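Local coordinates for protein tryparedoxin II (Crithidia fasciculata, PDB 1I5G) that is a thioredoxin-like electron carrier that binds glutathionylspermidine and probably relays reducing equivalents from trypanothione to partner proteins, at residues 31-36 with 66-71; 41-46 with 108-113. The protein carries 1 engineered substitution. All coordinates share one frame; numbering follows the deposited sequence.

Interaction 1: residues 31-36 with 66-71; sequences VFFYFS and MLISWD
F33 through S36 run alongside M66 through S69 in parallel register, two neighbouring central strands of the thioredoxin fold joined by the beta-alpha-beta crossover through helix 41-57. The axes of segments 31-36 and 66-69 approach to 4.5 Å and make an angle of 32°. The hydrogen-bond ladder starts where M66 N donates to F32 O at 2.8 Å. Next, Y34 N reaches M66 O and I68 N reaches Y34 O. The rung from S36 N to I68 O is weak at 3.4 Å, yet W70 N to S36 O restores a good length of 2.9 Å just past the end of strand 63-69.

One face of the sheet here carries F33, F35, M66 and I68. I68 CB lies over one face of the F35 ring, 4.0 Å from the ring centroid, a CH-pi contact, while I68 CG2 comes to 3.6 Å from F35 CE2. Because I68 CG1 sits beside its own backbone N (chi1 -51°), that branch is turned back to meet the edge of the F33 ring in its plane, so one isoleucine serves two phenylalanines. M66 SD approaches F33 obliquely, a long Met-aromatic contact. This apolar layer is covered in part by M97 and L100 of helix 94-103.

On the other face, L67 CD1 swings in to 3.6 Å from Y34 O and also touches S36 CB. The Y34 hydroxyl bonds to T47, and S36 OG to Y80. At the end of the strand, S69 makes an ST turn: its OG accepts from D71 N and donates to D71 OD2, at 2.6 Å, on the anti side of the carboxylate and 20° out of its plane.

Interaction 2: residues 41-46 with 108-113; sequences PPSRAF and SIPTLV. Engineered in segment 41-46: S43 (natural residue Cys). With TS5 (glutathionylspermidine), chain C.
P110, preceded by a cis peptide bond, fits against P42, S43 and F46 at the start of helix 41-57. This is the cis-proline loop of the thioredoxin fold facing the WCPPC redox motif, whose second cysteine is here the engineered S43. The proline ring lies across the first turn of the helix: P110 CD comes to 4.1 Å from P42 CB, P110 CG touches F46 CB at 4.0 Å and P110 CB meets F46 CD2. The F46 and P110 side chains meet at a slant. F46 has CG anti to its backbone N (chi1 171°), which carries the ring out from the helix to strand 111-116, where L112 CD2 meets its edge at CZ, the two side chains crossing at about a right angle. V131 and R128 of helix 127-133 also pack on F46.

S43 OG points into the angle between I109 and P110, 3.7 Å from I109 CB. It lies 3.4 Å from P110 N, but a proline nitrogen has no hydrogen to share, and the contact is one of packing.

The loop also forms one wall of the ligand pocket. I109 takes glutathionylspermidine through its backbone in both directions, N to ligand O2 and ligand N2 to O, much as a neighbouring beta strand would pair. P42 covers the ligand from the helix side, its CG against ligand CG1 and its CD 3.7 Å from the ligand sulfur SG2. Within the loop, T111 OG1 donates to S108 O at 2.6 Å, a bond that spans the cis proline.

How the interactions relate
After strands 12-15 and 18-22 the chain follows strand 30-36, passes through the redox motif, whose last residues start helix 41-57, and returns along strand 63-69, where interaction 1 closes the first loop. It then continues through helices 74-81 and 94-103 to the cis-proline loop, where interaction 2 closes a second, longer loop on the start of helix 41-57. The segments alternate, so the two contacts cross rather than nest. They share one sheet: strand 30-36 lies between strands 63-69 and 111-116, with F33 N and F35 N probably hydrogen-bonded to V113 O and T111 O. S36 OG, packed on S43 CB, joins interaction 1 to the start of helix 41-57.

Interaction 1: residues 31-36 with 66-71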
loop_
_atom_site.group_PDB
_atom_site.type_symbol
_atom_site.label_atom_id
_atom_site.label_comp_id
_atom_site.label_asym_id
_atom_site.label_seq_id
_atom_site.Cartn_x
_atom_site.Cartn_y
_atom_site.Cartn_z
ATOM N N VAL A 31 3.795 -0.831 7.279
ATOM C CA VAL A 31 3.076 -1.259 6.086
ATOM C C VAL A 31 2.373 -0.020 5.534
ATOM O O VAL A 31 1.585 0.624 6.238
ATOM C CB VAL A 31 2.080 -2.386 6.382
ATOM C CG1 VAL A 31 1.335 -2.719 5.084
ATOM C CG2 VAL A 31 2.814 -3.612 6.937
ATOM N N PHE A 32 2.686 0.273 4.282
ATOM C CA PHE A 32 2.064 1.404 3.585
ATOM C C PHE A 32 0.962 0.936 2.664
ATOM O O PHE A 32 1.195 0.195 1.710
ATOM C CB PHE A 32 3.095 2.216 2.778
ATOM C CG PHE A 32 4.065 2.950 3.643
ATOM C CD1 PHE A 32 5.232 2.330 4.043
ATOM C CD2 PHE A 32 3.831 4.249 4.109
ATOM C CE1 PHE A 32 6.152 2.973 4.850
ATOM C CE2 PHE A 32 4.711 4.919 4.912
ATOM C CZ PHE A 32 5.881 4.280 5.294
ATOM N N PHE A 33 -0.241 1.416 2.929
ATOM C CA PHE A 33 -1.426 1.120 2.150
ATOM C C PHE A 33 -1.484 2.179 1.075
ATOM O O PHE A 33 -1.609 3.375 1.325
ATOM C CB PHE A 33 -2.635 1.163 3.056
ATOM C CG PHE A 33 -2.727 0.034 4.036
ATOM C CD1 PHE A 33 -2.060 0.115 5.238
ATOM C CD2 PHE A 33 -3.473 -1.093 3.752
ATOM C CE1 PHE A 33 -2.149 -0.924 6.131
ATOM C CE2 PHE A 33 -3.563 -2.150 4.664
ATOM C CZ PHE A 33 -2.887 -2.037 5.855
ATOM N N TYR A 34 -1.370 1.744 -0.173
ATOM C CA TYR A 34 -1.260 2.628 -1.324
ATOM C C TYR A 34 -2.550 2.584 -2.120
ATOM O O TYR A 34 -2.873 1.633 -2.830
ATOM C CB TYR A 34 -0.084 2.186 -2.235
ATOM C CG TYR A 34 0.093 2.989 -3.514
ATOM C CD1 TYR A 34 -0.183 4.339 -3.516
ATOM C CD2 TYR A 34 0.515 2.421 -4.714
ATOM C CE1 TYR A 34 -0.042 5.093 -4.624
ATOM C CE2 TYR A 34 0.653 3.183 -5.832
ATOM C CZ TYR A 34 0.377 4.535 -5.805
ATOM O OH TYR A 34 0.478 5.344 -6.932
ATOM N N PHE A 35 -3.335 3.644 -2.001
ATOM C CA PHE A 35 -4.609 3.812 -2.698
ATOM C C PHE A 35 -4.331 4.442 -4.043
ATOM O O PHE A 35 -3.805 5.573 -4.116
ATOM C CB PHE A 35 -5.532 4.684 -1.828
ATOM C CG PHE A 35 -5.901 4.003 -0.518
ATOM C CD1 PHE A 35 -5.041 4.030 0.558
ATOM C CD2 PHE A 35 -7.115 3.338 -0.368
ATOM C CE1 PHE A 35 -5.383 3.396 1.750
ATOM C CE2 PHE A 35 -7.447 2.714 0.797
ATOM C CZ PHE A 35 -6.584 2.752 1.834
ATOM N N SER A 36 -4.664 3.724 -5.110
ATOM C CA SER A 36 -4.303 4.167 -6.454
ATOM C C SER A 36 -5.144 3.421 -7.488
ATOM O O SER A 36 -5.815 2.437 -7.150
ATOM C CB SER A 36 -2.829 3.785 -6.655
ATOM O OG SER A 36 -2.229 4.416 -7.770
ATOM N N MET A 66 1.354 -2.066 0.082
ATOM C CA MET A 66 0.217 -2.851 -0.350
ATOM C C MET A 66 -0.736 -2.006 -1.171
ATOM O O MET A 66 -1.315 -1.053 -0.652
ATOM C CB MET A 66 -0.535 -3.450 0.806
ATOM C CG MET A 66 -1.459 -4.545 0.281
ATOM S SD MET A 66 -2.445 -5.227 1.610
ATOM C CE MET A 66 -1.010 -6.226 2.471
ATOM N N LEU A 67 -0.933 -2.370 -2.424
ATOM C CA LEU A 67 -1.897 -1.693 -3.277
ATOM C C LEU A 67 -3.311 -1.982 -2.811
ATOM O O LEU A 67 -3.677 -3.156 -2.685
ATOM C CB LEU A 67 -1.771 -2.235 -4.712
ATOM C CG LEU A 67 -2.789 -1.713 -5.724
ATOM C CD1 LEU A 67 -2.653 -0.203 -5.881
ATOM C CD2 LEU A 67 -2.697 -2.416 -7.048
ATOM N N ILE A 68 -4.057 -0.895 -2.598
ATOM C CA ILE A 68 -5.494 -0.942 -2.323
ATOM C C ILE A 68 -6.102 -0.262 -3.546
ATOM O O ILE A 68 -6.041 0.952 -3.708
ATOM C CB ILE A 68 -5.850 -0.262 -1.003
ATOM C CG1 ILE A 68 -5.002 -0.756 0.167
ATOM C CG2 ILE A 68 -7.338 -0.508 -0.757
ATOM C CD1 ILE A 68 -5.011 -2.255 0.375
ATOM N N SER A 69 -6.691 -1.059 -4.436
ATOM C CA SER A 69 -7.021 -0.582 -5.778
ATOM C C SER A 69 -8.385 0.032 -5.941
ATOM O O SER A 69 -9.394 -0.573 -5.601
ATOM C CB SER A 69 -6.913 -1.764 -6.749
ATOM O OG SER A 69 -7.505 -1.469 -8.003
ATOM N N TRP A 70 -8.413 1.231 -6.501
ATOM C CA TRP A 70 -9.654 1.823 -6.960
ATOM C C TRP A 70 -9.829 1.590 -8.449
ATOM O O TRP A 70 -10.519 2.356 -9.125
ATOM C CB TRP A 70 -9.673 3.320 -6.673
ATOM C CG TRP A 70 -9.914 3.761 -5.264
ATOM C CD1 TRP A 70 -9.934 3.021 -4.113
ATOM C CD2 TRP A 70 -10.213 5.105 -4.851
ATOM N NE1 TRP A 70 -10.204 3.812 -3.023
ATOM C CE2 TRP A 70 -10.380 5.098 -3.455
ATOM C CE3 TRP A 70 -10.356 6.324 -5.525
ATOM C CZ2 TRP A 70 -10.679 6.238 -2.735
ATOM C CZ3 TRP A 70 -10.648 7.456 -4.800
ATOM C CH2 TRP A 70 -10.816 7.402 -3.419
ATOM N N ASP A 71 -9.261 0.550 -9.031
ATOM C CA ASP A 71 -9.377 0.318 -10.460
ATOM C C ASP A 71 -10.806 -0.049 -10.839
ATOM O O ASP A 71 -11.624 -0.512 -10.044
ATOM C CB ASP A 71 -8.390 -0.786 -10.861
ATOM C CG ASP A 71 -6.971 -0.293 -10.931
ATOM O OD1 ASP A 71 -6.661 0.501 -11.877
ATOM O OD2 ASP A 71 -6.133 -0.652 -10.055
#

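Interaction 2: residues 41-46 with 108-113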
loop_
_atom_site.group_PDB
_atom_site.type_symbol
_atom_site.label_atom_id
_atom_site.label_comp_id
_atom_site.label_asym_id
_atom_site.label_seq_id
_atom_site.Cartn_x
_atom_site.Cartn_y
_atom_site.Cartn_z
ATOM N N PRO A 41 -4.664 9.731 -13.742
ATOM C CA PRO A 41 -3.324 10.150 -14.172
ATOM C C PRO A 41 -2.395 10.525 -13.047
ATOM O O PRO A 41 -1.260 10.045 -13.026
ATOM C CB PRO A 41 -3.547 11.259 -15.205
ATOM C CG PRO A 41 -4.918 11.066 -15.615
ATOM C CD PRO A 41 -5.719 10.501 -14.434
ATOM N N PRO A 42 -2.800 11.356 -12.084
ATOM C CA PRO A 42 -1.870 11.651 -10.996
ATOM C C PRO A 42 -1.308 10.456 -10.229
ATOM O O PRO A 42 -0.182 10.362 -9.757
ATOM C CB PRO A 42 -2.695 12.599 -10.111
ATOM C CG PRO A 42 -3.700 13.167 -10.962
ATOM C CD PRO A 42 -4.072 12.088 -11.949
ATOM N N SER A 43 -2.164 9.443 -10.098
ATOM C CA SER A 43 -1.781 8.184 -9.450
ATOM C C SER A 43 -0.789 7.344 -10.213
ATOM O O SER A 43 0.196 6.798 -9.734
ATOM C CB SER A 43 -2.930 7.197 -9.304
ATOM O OG SER A 43 -3.584 7.464 -8.128
ATOM N N ARG A 44 -1.107 7.221 -11.494
ATOM C CA ARG A 44 -0.167 6.602 -12.398
ATOM C C ARG A 44 1.193 7.305 -12.406
ATOM O O ARG A 44 2.226 6.663 -12.558
ATOM C CB ARG A 44 -0.674 6.651 -13.837
ATOM C CG ARG A 44 -1.859 5.765 -14.074
ATOM C CD ARG A 44 -2.053 5.442 -15.576
ATOM N NE ARG A 44 -1.853 6.643 -16.383
ATOM C CZ ARG A 44 -2.842 7.404 -16.845
ATOM N NH1 ARG A 44 -4.129 7.123 -16.613
ATOM N NH2 ARG A 44 -2.552 8.476 -17.573
ATOM N N ALA A 45 1.198 8.630 -12.301
ATOM C CA ALA A 45 2.449 9.382 -12.323
ATOM C C ALA A 45 3.209 9.293 -11.014
ATOM O O ALA A 45 4.410 9.518 -10.933
ATOM C CB ALA A 45 2.114 10.817 -12.615
ATOM N N PHE A 46 2.526 8.980 -9.918
ATOM C CA PHE A 46 3.205 8.829 -8.625
ATOM C C PHE A 46 3.795 7.431 -8.454
ATOM O O PHE A 46 4.831 7.276 -7.804
ATOM C CB PHE A 46 2.285 9.139 -7.424
ATOM C CG PHE A 46 2.867 8.798 -6.073
ATOM C CD1 PHE A 46 3.938 9.530 -5.552
ATOM C CD2 PHE A 46 2.374 7.771 -5.278
ATOM C CE1 PHE A 46 4.485 9.232 -4.314
ATOM C CE2 PHE A 46 2.916 7.476 -4.057
ATOM C CZ PHE A 46 3.982 8.204 -3.562
ATOM N N SER A 108 -9.232 10.938 -1.761
ATOM C CA SER A 108 -8.568 11.122 -3.021
ATOM C C SER A 108 -7.416 10.160 -3.225
ATOM O O SER A 108 -6.933 9.611 -2.242
ATOM C CB SER A 108 -8.090 12.554 -3.261
ATOM O OG SER A 108 -7.072 12.869 -2.341
ATOM N N ILE A 109 -6.973 9.958 -4.448
ATOM C CA ILE A 109 -5.822 9.164 -4.843
ATOM C C ILE A 109 -4.906 10.023 -5.707
ATOM O O ILE A 109 -5.392 10.908 -6.408
ATOM C CB ILE A 109 -6.219 7.857 -5.527
ATOM C CG1 ILE A 109 -7.083 8.073 -6.772
ATOM C CG2 ILE A 109 -6.930 6.949 -4.516
ATOM C CD1 ILE A 109 -7.231 6.796 -7.598
ATOM N N PRO A 110 -3.598 9.788 -5.678
ATOM C CA PRO A 110 -2.959 8.763 -4.843
ATOM C C PRO A 110 -2.823 9.164 -3.388
ATOM O O PRO A 110 -2.577 10.346 -3.080
ATOM C CB PRO A 110 -1.550 8.686 -5.429
ATOM C CG PRO A 110 -1.318 10.057 -6.005
ATOM C CD PRO A 110 -2.648 10.549 -6.512
ATOM N N THR A 111 -2.977 8.166 -2.511
ATOM C CA THR A 111 -2.845 8.345 -1.057
ATOM C C THR A 111 -2.035 7.171 -0.531
ATOM O O THR A 111 -2.202 6.029 -0.946
ATOM C CB THR A 111 -4.205 8.395 -0.302
ATOM O OG1 THR A 111 -4.923 9.585 -0.646
ATOM C CG2 THR A 111 -4.060 8.499 1.199
ATOM N N LEU A 112 -1.143 7.431 0.417
ATOM C CA LEU A 112 -0.239 6.437 0.980
ATOM C C LEU A 112 -0.207 6.574 2.482
ATOM O O LEU A 112 0.259 7.596 3.013
ATOM C CB LEU A 112 1.152 6.615 0.353
ATOM C CG LEU A 112 2.169 5.496 0.558
ATOM C CD1 LEU A 112 1.758 4.214 -0.075
ATOM C CD2 LEU A 112 3.485 6.006 -0.041
ATOM N N VAL A 113 -0.716 5.570 3.174
ATOM C CA VAL A 113 -0.894 5.605 4.628
ATOM C C VAL A 113 -0.039 4.527 5.269
ATOM O O VAL A 113 -0.183 3.332 4.969
ATOM C CB VAL A 113 -2.366 5.391 5.004
ATOM C CG1 VAL A 113 -2.555 5.336 6.510
ATOM C CG2 VAL A 113 -3.211 6.529 4.388
HETATM N N1 TS5 C . -3.852 16.790 -7.176
HETATM C CA1 TS5 C . -4.261 15.787 -6.166
HETATM C C1 TS5 C . -3.154 14.791 -5.939
HETATM O OE1 TS5 C . -3.148 14.099 -4.896
HETATM O OE2 TS5 C . -2.268 14.671 -6.822
HETATM C CB1 TS5 C . -5.519 14.999 -6.538
HETATM C CG1 TS5 C . -5.283 14.012 -7.676
HETATM C CD1 TS5 C . -6.631 13.729 -8.274
HETATM O O1 TS5 C . -7.292 14.558 -9.041
HETATM N N2 TS5 C . -7.193 12.545 -8.042
HETATM C CA2 TS5 C . -8.560 12.199 -8.282
HETATM C C2 TS5 C . -9.335 11.719 -7.076
HETATM O O2 TS5 C . -8.800 10.884 -6.172
HETATM C CB2 TS5 C . -8.561 11.025 -9.263
HETATM S SG2 TS5 C . -7.443 11.178 -10.679
HETATM N N3 TS5 C . -10.587 12.211 -7.124
HETATM C CA3 TS5 C . -11.559 11.692 -6.183
HETATM C C3 TS5 C . -12.098 12.750 -5.256
HETATM O O3 TS5 C . -11.238 13.660 -4.866
HETATM N "N1'" TS5 C . -13.342 12.851 -4.810
HETATM C "C1'" TS5 C . -13.636 13.587 -3.605
HETATM C "C2'" TS5 C . -14.574 14.704 -4.026
HETATM N "N2'" TS5 C . -15.938 16.600 -3.153
HETATM C "C3'" TS5 C . -15.170 15.409 -2.806
HETATM C "C4'" TS5 C . -16.503 17.315 -2.017
HETATM C "C5'" TS5 C . -17.703 18.207 -2.350
HETATM C "C6'" TS5 C . -18.391 18.802 -1.121
HETATM C "C7'" TS5 C . -19.125 20.108 -1.413
HETATM N "N3'" TS5 C . -19.866 20.699 -0.304
#